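Local coordinates for protein yahD a copper inducible hydrolase (Lactococcus lactis subsp. lactis, PDB 3OG9) that is induced by copper, probably acts as a hydrolase of the alpha/beta hydrolase superfamily and binds D-malate in its pocket, at residues V8-R13 against I35-A40; G135-D140 against K172-D177; H151-Y156 against K202-E207. One frame throughout, in Å; residues are numbered along the deposited sequence. Where two conformers were deposited one is given.

Overall arrangement
Interactions 1 and 3 each join a strand of the central sheet to a helix, whereas interaction 2 joins the loop after strand 129-133 to helix 165-177. Between centres, interactions 1 and 2 are about 27 Å apart, on opposite sides of the chain's centre, interactions 1 and 3 about 16 Å and interactions 2 and 3 about 17 Å. Helices 33-39 and 195-208 adjoin: K202 NZ lies 2.8 Å from M38 O, probably hydrogen-bonded. From strand 151-156, F153 faces helix 195-208 whereas L154 meets L175, CD1 to CD1 at 3.8 Å. M136 of interaction 2 touches the malate, though the contacting Q137 side chain is about 10 Å from it; interaction 1 is remote.

Interaction 1 (V8-R13 against I35-A40); sequences VFKAGR and IAEMIA
K10, the last residue of strand 7-10, and E37, in the final turn of helix 33-39, face each other at the protein surface, their CA atoms 10.2 Å apart and both CA-CB bonds directed at the other segment. Only long side chains can span such a distance, and lysine and glutamate do so with opposite charges at their ends. The ammonium nitrogen K10 NZ donates to E37 OE1 at 2.7 Å, which makes the hydrogen bond also a salt bridge. NZ meets this oxygen nearly along its C-O axis, while E37 OE2 stays 4.3 Å from K10 NZ; one oxygen, not both, holds the ammonium group. The two chains cross at about a right angle. E37 is extended beyond CG, which carries its carboxylate outward from the helix. K10 instead bends at its last two torsions (chi3 146°, chi4 -108°), and this curl also brings CE to within 3.5 Å of E37 OE1, so methylene and ammonium groups both border the same oxygen. Replacing E37 by an alanine would probably leave the K10 ammonium without its mate here and set the end of that long chain free to turn.

The backbones are anchored separately. K10 pairs with I45 in the neighbouring strand, and on the buried side of the helix A36 rests against L19 and L21, where a small methyl suits close packing on strand 19-22. The bridge therefore ties two elements already held by the sheet. Strand 7-10 is one of the two edge strands of the sheet and runs antiparallel to its neighbour 45-48, as the single antiparallel strand of the alpha/beta hydrolase fold does; the contact links this edge strand to a helix packed on one face of the sheet.

Interaction 2 (G135-D140 against K172-D177); sequences GMQLED and KGDLED
Q137 and D174 approach with their side chains crossing at about a right angle, the amide of one delivering an N-H to the carboxylate of the other. Q137 NE2 donates to D174 OD1 at 2.7 Å, and the acceptor lies almost exactly in the amide plane. The carboxylate is turned differently, its plane 37° from that of the amide: the nitrogen reaches OD1 from above, 39° out of the carboxylate plane, and the N-H...O angle of 143° shows a bent bond. The Q137 chain is extended, which carries the amide across to the helix. Glutamine suits this place because its two ends serve opposite needs: NE2 gives to D174, while OE1 receives from K71 NZ.

Water fills in round the carboxylate. One molecule accepts from Q137 NE2 at 2.8 Å and also lies 2.8 Å from D174 OD2. A second bridges the backbone, donating to E139 O at 3.0 Å and to D174 OD1. D140 OD1 is 4.6 Å from D174 OD1, two probably like-charged groups, between which a third water, 2.7 Å from each of these oxygens, may ease any repulsion.

The loop 135-140 follows strand 129-133 and runs from the malate pocket, which M136 helps to line, to the flank of helix 165-177. L138 turns to L79 of helix 76-97, E139 is hydrogen-bonded to N118 of helix 111-121 and salt-bridged to R122 just beyond it, and L175 packs on L182 of strand 181-186.

Interaction 3 (H151-Y156 against K202-E207); sequences HVFLSY and KKWLTE. Unlike the reference sequence in segment 202-207: K202 (reference Asn).
One face of the W204 indole receives F153, whose CB lies over the six-membered ring, 3.7 Å from its centroid and 9° off the normal, a CH-pi contact, with the F153 backbone N over the same face. At the rim, near the ring plane, come V152 N and H151 C; W204 CZ2 is 3.5 Å from V152 N. This is helix-on-sheet packing of the alpha/beta hydrolase fold: the C-terminal helix 195-208 runs nearly antiparallel to strand 151-156, their segment axes 9.9 Å apart at closest approach. A tryptophan suits that gap, since its broad ring reaches from the helix to the strand backbone itself. With chi1 at 176°, the indole swings opposite its own backbone nitrogen and points at the strand.

The phenyl of F153 slides past the indole in the opposite direction. It meets the five-membered ring obliquely, planes at 53°, with CD1 3.8 Å from W204 CG, and continues onto A200 and A201, where small residues leave room for it. I131 touches both aromatic side chains from the adjoining strand.

On the outer side of the helix, K203 and E207 form a salt bridge one turn apart. H151 behaves differently from F153: its CB touches W204 CZ2, but its imidazole turns away and reaches the indole through water, which accepts from W204 NE1 at 3.1 Å and lies 2.8 Å from H151 ND1.

Interaction 1 (V8-R13 against I35-A40)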
loop_
_atom_site.group_PDB
_atom_site.type_symbol
_atom_site.label_atom_id
_atom_site.label_comp_id
_atom_site.label_asym_id
_atom_site.label_seq_id
_atom_site.Cartn_x
_atom_site.Cartn_y
_atom_site.Cartn_z
ATOM N N VAL A 8 -4.574 -13.434 -6.334
ATOM C CA VAL A 8 -5.698 -14.128 -5.672
ATOM C C VAL A 8 -6.930 -13.233 -5.718
ATOM O O VAL A 8 -6.835 -12.024 -5.438
ATOM C CB VAL A 8 -5.369 -14.377 -4.164
ATOM C CG1 VAL A 8 -6.599 -14.904 -3.379
ATOM C CG2 VAL A 8 -4.241 -15.318 -4.029
ATOM N N PHE A 9 -8.084 -13.815 -6.037
ATOM C CA PHE A 9 -9.362 -13.139 -5.789
ATOM C C PHE A 9 -10.234 -14.001 -4.860
ATOM O O PHE A 9 -10.338 -15.206 -5.062
ATOM C CB PHE A 9 -10.089 -12.799 -7.085
ATOM C CG PHE A 9 -11.488 -12.288 -6.855
ATOM C CD1 PHE A 9 -11.693 -11.022 -6.320
ATOM C CD2 PHE A 9 -12.580 -13.097 -7.081
ATOM C CE1 PHE A 9 -12.968 -10.553 -6.061
ATOM C CE2 PHE A 9 -13.856 -12.631 -6.827
ATOM C CZ PHE A 9 -14.045 -11.363 -6.307
ATOM N N LYS A 10 -10.796 -13.401 -3.817
ATOM C CA LYS A 10 -11.704 -14.114 -2.919
ATOM C C LYS A 10 -12.958 -13.285 -2.787
ATOM O O LYS A 10 -12.904 -12.152 -2.285
ATOM C CB LYS A 10 -11.101 -14.314 -1.539
ATOM C CG LYS A 10 -10.094 -15.420 -1.394
ATOM C CD LYS A 10 -9.437 -15.238 -0.016
ATOM C CE LYS A 10 -9.078 -16.542 0.642
ATOM N NZ LYS A 10 -9.940 -16.909 1.799
ATOM N N ALA A 11 -14.082 -13.848 -3.239
ATOM C CA ALA A 11 -15.291 -13.070 -3.510
ATOM C C ALA A 11 -15.897 -12.267 -2.327
ATOM O O ALA A 11 -16.417 -11.158 -2.524
ATOM C CB ALA A 11 -16.359 -13.971 -4.162
ATOM N N GLY A 12 -15.849 -12.825 -1.128
ATOM C CA GLY A 12 -16.499 -12.174 0.039
ATOM C C GLY A 12 -17.970 -11.854 -0.171
ATOM O O GLY A 12 -18.678 -12.550 -0.906
ATOM N N ARG A 13 -18.440 -10.779 0.442
ATOM C CA ARG A 13 -19.800 -10.286 0.164
ATOM C C ARG A 13 -19.709 -9.213 -0.898
ATOM O O ARG A 13 -19.038 -8.203 -0.697
ATOM C CB ARG A 13 -20.454 -9.718 1.416
ATOM C CG ARG A 13 -20.396 -10.634 2.589
ATOM C CD ARG A 13 -21.112 -10.027 3.790
ATOM N NE ARG A 13 -21.154 -10.990 4.888
ATOM C CZ ARG A 13 -21.543 -10.691 6.134
ATOM N NH1 ARG A 13 -21.925 -9.438 6.456
ATOM N NH2 ARG A 13 -21.551 -11.644 7.063
ATOM N N ILE A 35 -4.528 -11.526 7.135
ATOM C CA ILE A 35 -4.488 -10.220 7.776
ATOM C C ILE A 35 -5.690 -9.365 7.301
ATOM O O ILE A 35 -6.397 -8.744 8.121
ATOM C CB ILE A 35 -3.119 -9.490 7.489
ATOM C CG1 ILE A 35 -1.942 -10.243 8.113
ATOM C CG2 ILE A 35 -3.081 -8.041 8.006
ATOM C CD1 ILE A 35 -2.015 -10.335 9.533
ATOM N N ALA A 36 -5.884 -9.295 5.988
ATOM C CA ALA A 36 -7.022 -8.516 5.431
ATOM C C ALA A 36 -8.359 -9.036 5.952
ATOM O O ALA A 36 -9.250 -8.256 6.245
ATOM C CB ALA A 36 -7.027 -8.559 3.888
ATOM N N GLU A 37 -8.484 -10.359 6.048
ATOM C CA GLU A 37 -9.666 -10.984 6.612
ATOM C C GLU A 37 -9.947 -10.555 8.071
ATOM O O GLU A 37 -11.108 -10.467 8.455
ATOM C CB GLU A 37 -9.603 -12.507 6.465
ATOM C CG GLU A 37 -9.907 -12.962 5.035
ATOM C CD GLU A 37 -9.467 -14.396 4.713
ATOM O OE1 GLU A 37 -9.888 -14.896 3.637
ATOM O OE2 GLU A 37 -8.709 -15.038 5.493
ATOM N N MET A 38 -8.904 -10.268 8.845
ATOM C CA MET A 38 -9.074 -9.725 10.210
ATOM C C MET A 38 -9.430 -8.232 10.220
ATOM O O MET A 38 -10.245 -7.783 11.036
ATOM C CB MET A 38 -7.823 -9.973 11.078
ATOM C CG MET A 38 -7.607 -11.428 11.460
ATOM S SD MET A 38 -6.447 -11.715 12.833
ATOM C CE MET A 38 -7.396 -11.028 14.191
ATOM N N ILE A 39 -8.830 -7.472 9.310
ATOM C CA ILE A 39 -9.056 -6.041 9.231
ATOM C C ILE A 39 -10.458 -5.684 8.713
ATOM O O ILE A 39 -11.124 -4.786 9.250
ATOM C CB ILE A 39 -7.988 -5.388 8.351
ATOM C CG1 ILE A 39 -6.604 -5.521 9.007
ATOM C CG2 ILE A 39 -8.314 -3.888 8.055
ATOM C CD1 ILE A 39 -5.460 -5.095 8.081
ATOM N N ALA A 40 -10.882 -6.371 7.659
ATOM C CA ALA A 40 -12.137 -6.058 6.982
ATOM C C ALA A 40 -12.902 -7.344 6.717
ATOM O O ALA A 40 -12.946 -7.796 5.572
ATOM C CB ALA A 40 -11.843 -5.334 5.668
#

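Interaction 2 (G135-D140 against K172-D177)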
loop_
_atom_site.group_PDB
_atom_site.type_symbol
_atom_site.label_atom_id
_atom_site.label_comp_id
_atom_site.label_asym_id
_atom_site.label_seq_id
_atom_site.Cartn_x
_atom_site.Cartn_y
_atom_site.Cartn_z
ATOM N N GLY A 135 5.050 2.057 5.784
ATOM C CA GLY A 135 5.288 2.722 4.523
ATOM C C GLY A 135 6.254 3.904 4.653
ATOM O O GLY A 135 6.630 4.348 5.771
ATOM N N MET A 136 6.630 4.447 3.491
ATOM C CA MET A 136 7.570 5.539 3.422
ATOM C C MET A 136 7.385 6.308 2.140
ATOM O O MET A 136 6.699 5.847 1.233
ATOM C CB MET A 136 8.998 4.986 3.472
ATOM C CG MET A 136 9.427 4.189 2.209
ATOM S SD MET A 136 10.907 3.218 2.552
ATOM C CE MET A 136 11.977 4.490 3.115
ATOM N N GLN A 137 8.017 7.488 2.064
ATOM C CA GLN A 137 8.071 8.228 0.804
ATOM C C GLN A 137 9.127 7.608 -0.148
ATOM O O GLN A 137 10.276 7.436 0.245
ATOM C CB GLN A 137 8.390 9.706 1.100
ATOM C CG GLN A 137 8.364 10.563 -0.133
ATOM C CD GLN A 137 8.972 11.902 0.067
ATOM O OE1 GLN A 137 10.183 12.024 0.327
ATOM N NE2 GLN A 137 8.150 12.939 -0.067
ATOM N N LEU A 138 8.744 7.302 -1.388
ATOM C CA LEU A 138 9.672 6.789 -2.407
ATOM C C LEU A 138 10.386 7.897 -3.229
ATOM O O LEU A 138 11.526 7.720 -3.658
ATOM C CB LEU A 138 8.899 5.874 -3.369
ATOM C CG LEU A 138 8.340 4.625 -2.693
ATOM C CD1 LEU A 138 7.695 3.782 -3.740
ATOM C CD2 LEU A 138 9.485 3.859 -1.964
ATOM N N GLU A 139 9.692 9.013 -3.456
ATOM C CA GLU A 139 10.210 10.104 -4.255
ATOM C C GLU A 139 9.559 11.432 -3.839
ATOM O O GLU A 139 8.438 11.461 -3.301
ATOM C CB GLU A 139 9.979 9.826 -5.760
ATOM C CG GLU A 139 8.551 9.374 -6.059
ATOM C CD GLU A 139 8.152 9.510 -7.528
ATOM O OE1 GLU A 139 8.975 10.077 -8.324
ATOM O OE2 GLU A 139 7.007 9.069 -7.863
ATOM N N ASP A 140 10.263 12.531 -4.083
ATOM C CA ASP A 140 9.689 13.859 -3.877
ATOM C C ASP A 140 9.290 14.388 -5.258
ATOM O O ASP A 140 10.075 14.293 -6.212
ATOM C CB ASP A 140 10.719 14.768 -3.208
ATOM C CG ASP A 140 10.111 16.075 -2.686
ATOM O OD1 ASP A 140 8.864 16.204 -2.635
ATOM O OD2 ASP A 140 10.891 16.979 -2.318
ATOM N N LYS A 172 3.919 11.847 5.513
ATOM C CA LYS A 172 2.735 12.388 6.198
ATOM C C LYS A 172 2.411 13.790 5.628
ATOM O O LYS A 172 1.252 14.131 5.318
ATOM C CB LYS A 172 3.045 12.499 7.693
ATOM C CG LYS A 172 2.984 11.205 8.467
ATOM C CD LYS A 172 3.044 11.542 9.979
ATOM C CE LYS A 172 4.352 12.208 10.391
ATOM N NZ LYS A 172 4.297 12.520 11.850
ATOM N N GLY A 173 3.466 14.576 5.474
ATOM C CA GLY A 173 3.361 15.938 4.918
ATOM C C GLY A 173 2.780 15.941 3.515
ATOM O O GLY A 173 1.899 16.744 3.210
ATOM N N ASP A 174 3.268 15.060 2.632
ATOM C CA ASP A 174 2.692 14.977 1.278
ATOM C C ASP A 174 1.216 14.631 1.325
ATOM O O ASP A 174 0.418 15.243 0.628
ATOM C CB ASP A 174 3.428 13.956 0.393
ATOM C CG ASP A 174 4.829 14.453 -0.049
ATOM O OD1 ASP A 174 5.582 13.650 -0.635
ATOM O OD2 ASP A 174 5.159 15.638 0.157
ATOM N N LEU A 175 0.841 13.652 2.144
ATOM C CA LEU A 175 -0.593 13.313 2.296
ATOM C C LEU A 175 -1.443 14.456 2.886
ATOM O O LEU A 175 -2.545 14.738 2.403
ATOM C CB LEU A 175 -0.753 12.057 3.159
ATOM C CG LEU A 175 -0.229 10.777 2.467
ATOM C CD1 LEU A 175 0.012 9.672 3.506
ATOM C CD2 LEU A 175 -1.148 10.323 1.361
ATOM N N GLU A 176 -0.936 15.097 3.930
ATOM C CA GLU A 176 -1.693 16.195 4.562
ATOM C C GLU A 176 -1.767 17.434 3.666
ATOM O O GLU A 176 -2.798 18.117 3.614
ATOM C CB GLU A 176 -1.116 16.499 5.926
ATOM C CG GLU A 176 -1.603 15.451 6.902
ATOM C CD GLU A 176 -1.011 15.562 8.280
ATOM O OE1 GLU A 176 0.040 16.250 8.435
ATOM O OE2 GLU A 176 -1.611 14.935 9.200
ATOM N N ASP A 177 -0.680 17.714 2.955
ATOM C CA ASP A 177 -0.717 18.767 1.940
ATOM C C ASP A 177 -1.750 18.530 0.839
ATOM O O ASP A 177 -2.264 19.494 0.264
ATOM C CB ASP A 177 0.658 18.977 1.318
ATOM C CG ASP A 177 1.667 19.575 2.307
ATOM O OD1 ASP A 177 1.308 19.923 3.480
ATOM O OD2 ASP A 177 2.837 19.680 1.904
HETATM O O HOH W 1 7.964 15.670 0.235
HETATM O O HOH W 2 5.707 11.032 -2.265
HETATM O O HOH W 3 6.355 15.141 -2.764
#

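Interaction 3 (H151-Y156 against K202-E207)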
loop_
_atom_site.group_PDB
_atom_site.type_symbol
_atom_site.label_atom_id
_atom_site.label_comp_id
_atom_site.label_asym_id
_atom_site.label_seq_id
_atom_site.Cartn_x
_atom_site.Cartn_y
_atom_site.Cartn_z
ATOM N N HIS A 151 -9.342 9.238 3.784
ATOM C CA HIS A 151 -8.874 8.782 5.080
ATOM C C HIS A 151 -7.796 7.733 4.864
ATOM O O HIS A 151 -7.924 6.853 4.009
ATOM C CB HIS A 151 -10.031 8.205 5.885
ATOM C CG HIS A 151 -10.884 9.256 6.526
ATOM N ND1 HIS A 151 -10.647 9.720 7.801
ATOM C CD2 HIS A 151 -11.965 9.935 6.072
ATOM C CE1 HIS A 151 -11.538 10.648 8.103
ATOM N NE2 HIS A 151 -12.336 10.810 7.067
ATOM N N VAL A 152 -6.707 7.855 5.608
ATOM C CA VAL A 152 -5.544 7.007 5.369
ATOM C C VAL A 152 -4.977 6.622 6.737
ATOM O O VAL A 152 -4.855 7.488 7.620
ATOM C CB VAL A 152 -4.449 7.770 4.535
ATOM C CG1 VAL A 152 -3.108 6.990 4.546
ATOM C CG2 VAL A 152 -4.926 7.952 3.072
ATOM N N PHE A 153 -4.662 5.342 6.914
ATOM C CA PHE A 153 -4.039 4.817 8.159
ATOM C C PHE A 153 -2.574 4.476 7.861
ATOM O O PHE A 153 -2.306 3.822 6.837
ATOM C CB PHE A 153 -4.765 3.510 8.565
ATOM C CG PHE A 153 -4.181 2.826 9.810
ATOM C CD1 PHE A 153 -4.739 3.046 11.062
ATOM C CD2 PHE A 153 -3.118 1.944 9.698
ATOM C CE1 PHE A 153 -4.211 2.398 12.203
ATOM C CE2 PHE A 153 -2.566 1.283 10.831
ATOM C CZ PHE A 153 -3.109 1.538 12.082
ATOM N N LEU A 154 -1.644 4.943 8.715
ATOM C CA LEU A 154 -0.221 4.681 8.553
ATOM C C LEU A 154 0.344 4.179 9.845
ATOM O O LEU A 154 0.062 4.749 10.916
ATOM C CB LEU A 154 0.567 5.961 8.199
ATOM C CG LEU A 154 0.127 6.756 6.980
ATOM C CD1 LEU A 154 0.882 8.100 6.904
ATOM C CD2 LEU A 154 0.338 5.972 5.686
ATOM N N SER A 155 1.187 3.160 9.764
ATOM C CA SER A 155 1.970 2.790 10.969
ATOM C C SER A 155 3.427 3.192 10.782
ATOM O O SER A 155 3.905 3.267 9.653
ATOM C CB SER A 155 1.890 1.306 11.248
ATOM O OG SER A 155 2.576 0.565 10.259
ATOM N N TYR A 156 4.126 3.392 11.911
ATOM C CA TYR A 156 5.523 3.730 11.906
ATOM C C TYR A 156 6.119 3.148 13.198
ATOM O O TYR A 156 5.431 3.111 14.223
ATOM C CB TYR A 156 5.615 5.265 11.874
ATOM C CG TYR A 156 6.970 5.815 12.154
ATOM C CD1 TYR A 156 7.990 5.738 11.186
ATOM C CD2 TYR A 156 7.257 6.401 13.397
ATOM C CE1 TYR A 156 9.271 6.235 11.460
ATOM C CE2 TYR A 156 8.524 6.913 13.666
ATOM C CZ TYR A 156 9.521 6.832 12.700
ATOM O OH TYR A 156 10.792 7.322 12.980
ATOM N N LYS A 202 -7.963 -2.442 11.988
ATOM C CA LYS A 202 -9.322 -2.999 12.127
ATOM C C LYS A 202 -10.267 -2.020 12.843
ATOM O O LYS A 202 -11.387 -1.723 12.391
ATOM C CB LYS A 202 -9.248 -4.328 12.912
ATOM C CG LYS A 202 -10.593 -5.079 13.069
ATOM C CD LYS A 202 -10.404 -6.381 13.860
ATOM C CE LYS A 202 -11.752 -7.117 14.074
ATOM N NZ LYS A 202 -12.376 -7.603 12.789
ATOM N N LYS A 203 -9.810 -1.506 13.967
ATOM C CA LYS A 203 -10.611 -0.547 14.727
ATOM C C LYS A 203 -10.834 0.742 13.941
ATOM O O LYS A 203 -11.955 1.271 13.859
ATOM C CB LYS A 203 -9.948 -0.275 16.070
ATOM C CG LYS A 203 -10.670 0.744 16.965
ATOM C CD LYS A 203 -10.038 0.668 18.369
ATOM C CE LYS A 203 -10.026 1.997 19.083
ATOM N NZ LYS A 203 -11.323 2.702 18.924
ATOM N N TRP A 204 -9.766 1.254 13.353
ATOM C CA TRP A 204 -9.851 2.459 12.525
ATOM C C TRP A 204 -10.839 2.284 11.373
ATOM O O TRP A 204 -11.682 3.160 11.141
ATOM C CB TRP A 204 -8.482 2.799 11.969
ATOM C CG TRP A 204 -8.451 3.964 11.014
ATOM C CD1 TRP A 204 -8.408 5.286 11.341
ATOM C CD2 TRP A 204 -8.414 3.899 9.582
ATOM N NE1 TRP A 204 -8.336 6.059 10.202
ATOM C CE2 TRP A 204 -8.339 5.236 9.105
ATOM C CE3 TRP A 204 -8.436 2.852 8.655
ATOM C CZ2 TRP A 204 -8.293 5.548 7.749
ATOM C CZ3 TRP A 204 -8.368 3.174 7.268
ATOM C CH2 TRP A 204 -8.273 4.504 6.847
ATOM N N LEU A 205 -10.789 1.137 10.692
ATOM C CA LEU A 205 -11.733 0.897 9.605
ATOM C C LEU A 205 -13.203 0.916 10.060
ATOM O O LEU A 205 -14.038 1.495 9.360
ATOM C CB LEU A 205 -11.422 -0.407 8.851
ATOM C CG LEU A 205 -12.109 -0.555 7.486
ATOM C CD1 LEU A 205 -11.720 0.536 6.489
ATOM C CD2 LEU A 205 -11.760 -1.892 6.884
ATOM N N THR A 206 -13.516 0.305 11.214
ATOM C CA THR A 206 -14.881 0.415 11.810
ATOM C C THR A 206 -15.340 1.858 12.062
ATOM O O THR A 206 -16.533 2.168 11.985
ATOM C CB THR A 206 -15.059 -0.395 13.137
ATOM O OG1 THR A 206 -14.479 0.310 14.250
ATOM C CG2 THR A 206 -14.449 -1.766 13.007
ATOM N N GLU A 207 -14.391 2.735 12.365
ATOM C CA GLU A 207 -14.678 4.153 12.604
ATOM C C GLU A 207 -14.837 4.938 11.336
ATOM O O GLU A 207 -15.617 5.884 11.291
ATOM C CB GLU A 207 -13.569 4.793 13.439
ATOM C CG GLU A 207 -13.487 4.199 14.813
ATOM C CD GLU A 207 -12.215 4.560 15.541
ATOM O OE1 GLU A 207 -11.495 5.464 15.077
ATOM O OE2 GLU A 207 -11.934 3.932 16.583
HETATM O O HOH W 4 -8.308 8.985 9.150
#